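Side-chain contact in effector protein hopAB2 (Pseudomonas syringae pv. tomato, PDB 3HGL), which is recognised by the tomato resistance protein Pto, eliciting host immunity, and in susceptible plants acts as a virulence factor that suppresses programmed cell death: residues A[15-18]-A[22-25]. Sequence-based numbering, arbitrary orientation.
Sequences QLVS and DISH
Ile23 meets Leu16 and Val17 where the chain turns from helix 5-18 into helix 23-35, and a single methyl group, Ile23 CG2, makes both contacts. Just before it, Asp22, whose CB leaves CA away from segment 15-18, serves as the N-cap of the second helix. Its OD1 accepts two bonds from Ser24: the backbone N, 3.1 Å from OD1, approaches from well above the carboxylate plane with an N-H...OD1 angle of 141°, whereas Ser24 OG lies on the syn side, 2.7 Å from the same oxygen and nearer the plane. Together they tie the carboxylate to the first turn of the helix.

Ile23 follows, its CB leaving CA toward segment 15-18. A chi1 of 55° puts CG1 between the backbone N and the carbonyl carbon and leaves CG2, anti to the carbonyl carbon, as the methyl that meets the first helix. CG2 lies 4.0 Å from Leu16 CB, the nearest atom of that leucine, while Val17 CG2 stands a little further from the same methyl, at 4.3 Å. Ile23 also packs on Leu75, Ala78 and Val79 of helix 66-80, and the buried Leu16 shares Leu75 with it. Further along, His25 ND1 is hydrogen-bonded to Glu45.

The arrangement is that of a short interhelical turn, residues 19-22, with a small apolar contact next to an Asp N-cap, joining the first two consecutive helices of the all-helical, five-helix Pto-interacting domain of AvrPtoB.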
ATOM      1  N   GLN A  15       9.971  -1.937  -2.212  1.00 27.01           N
ATOM      2  CA  GLN A  15      10.233  -0.504  -2.241  1.00 27.19           C
ATOM      3  C   GLN A  15      10.013   0.120  -0.861  1.00 27.18           C
ATOM      4  O   GLN A  15      10.836   0.909  -0.393  1.00 27.61           O
ATOM      5  CB  GLN A  15       9.330   0.182  -3.274  1.00 26.65           C
ATOM      6  CG  GLN A  15       9.572   1.683  -3.411  1.00 27.98           C
ATOM      7  CD  GLN A  15       8.794   2.305  -4.558  1.00 28.81           C
ATOM      8  OE1 GLN A  15       7.933   1.663  -5.160  1.00 29.19           O
ATOM      9  NE2 GLN A  15       9.089   3.570  -4.859  1.00 29.22           N
ATOM     10  N   LEU A  16       8.908  -0.237  -0.212  1.00 27.34           N
ATOM     11  CA  LEU A  16       8.606   0.295   1.115  1.00 28.04           C
ATOM     12  C   LEU A  16       9.722  -0.032   2.102  1.00 28.82           C
ATOM     13  O   LEU A  16      10.229   0.849   2.795  1.00 30.94           O
ATOM     14  CB  LEU A  16       7.283  -0.283   1.627  1.00 25.25           C
ATOM     15  CG  LEU A  16       6.031   0.288   0.949  1.00 26.17           C
ATOM     16  CD1 LEU A  16       4.831  -0.606   1.224  1.00 23.02           C
ATOM     17  CD2 LEU A  16       5.787   1.711   1.455  1.00 26.51           C
ATOM     18  N   VAL A  17      10.092  -1.306   2.164  1.00 31.10           N
ATOM     19  CA  VAL A  17      11.143  -1.756   3.065  1.00 32.89           C
ATOM     20  C   VAL A  17      12.447  -1.025   2.760  1.00 33.62           C
ATOM     21  O   VAL A  17      13.088  -0.476   3.655  1.00 33.16           O
ATOM     22  CB  VAL A  17      11.371  -3.283   2.935  1.00 34.07           C
ATOM     23  CG1 VAL A  17      12.505  -3.727   3.852  1.00 37.29           C
ATOM     24  CG2 VAL A  17      10.087  -4.032   3.281  1.00 35.49           C
ATOM     25  N   SER A  18      12.826  -1.006   1.487  1.00 33.63           N
ATOM     26  CA  SER A  18      14.057  -0.348   1.068  1.00 35.23           C
ATOM     27  C   SER A  18      14.101   1.122   1.477  1.00 35.00           C
ATOM     28  O   SER A  18      15.148   1.633   1.870  1.00 34.59           O
ATOM     29  CB  SER A  18      14.222  -0.464  -0.451  1.00 35.76           C
ATOM     30  OG  SER A  18      15.396   0.198  -0.885  1.00 39.62           O
ATOM     31  N   ASP A  22       7.718   1.797   7.777  1.00 30.48           N
ATOM     32  CA  ASP A  22       7.308   0.832   8.795  1.00 29.04           C
ATOM     33  C   ASP A  22       6.088   0.126   8.196  1.00 28.16           C
ATOM     34  O   ASP A  22       4.965   0.627   8.282  1.00 26.11           O
ATOM     35  CB  ASP A  22       6.932   1.571  10.085  1.00 30.14           C
ATOM     36  CG  ASP A  22       6.198   0.687  11.078  1.00 31.72           C
ATOM     37  OD1 ASP A  22       6.235  -0.552  10.931  1.00 30.52           O
ATOM     38  OD2 ASP A  22       5.590   1.239  12.023  1.00 35.62           O
ATOM     39  N   ILE A  23       6.305  -1.034   7.581  1.00 27.02           N
ATOM     40  CA  ILE A  23       5.199  -1.726   6.934  1.00 27.00           C
ATOM     41  C   ILE A  23       4.052  -2.166   7.834  1.00 26.14           C
ATOM     42  O   ILE A  23       2.962  -2.458   7.336  1.00 24.28           O
ATOM     43  CB  ILE A  23       5.692  -2.920   6.067  1.00 29.91           C
ATOM     44  CG1 ILE A  23       6.539  -3.882   6.893  1.00 31.25           C
ATOM     45  CG2 ILE A  23       6.494  -2.391   4.885  1.00 30.14           C
ATOM     46  CD1 ILE A  23       6.870  -5.168   6.143  1.00 33.25           C
ATOM     47  N   SER A  24       4.270  -2.216   9.147  1.00 26.08           N
ATOM     48  CA  SER A  24       3.171  -2.581  10.041  1.00 26.47           C
ATOM     49  C   SER A  24       2.226  -1.376  10.004  1.00 25.06           C
ATOM     50  O   SER A  24       1.004  -1.524  10.006  1.00 26.00           O
ATOM     51  CB  SER A  24       3.669  -2.848  11.478  1.00 26.09           C
ATOM     52  OG  SER A  24       4.141  -1.668  12.117  1.00 27.43           O
ATOM     53  N   HIS A  25       2.807  -0.182   9.944  1.00 25.81           N
ATOM     54  CA  HIS A  25       2.017   1.045   9.865  1.00 24.34           C
ATOM     55  C   HIS A  25       1.364   1.139   8.483  1.00 23.40           C
ATOM     56  O   HIS A  25       0.217   1.560   8.349  1.00 22.25           O
ATOM     57  CB  HIS A  25       2.906   2.275  10.113  1.00 23.83           C
ATOM     58  CG  HIS A  25       2.211   3.586   9.887  1.00 25.21           C
ATOM     59  ND1 HIS A  25       2.179   4.212   8.659  1.00 24.92           N
ATOM     60  CD2 HIS A  25       1.501   4.376  10.728  1.00 25.65           C
ATOM     61  CE1 HIS A  25       1.481   5.329   8.751  1.00 25.02           C
ATOM     62  NE2 HIS A  25       1.058   5.452   9.996  1.00 26.38           N
TER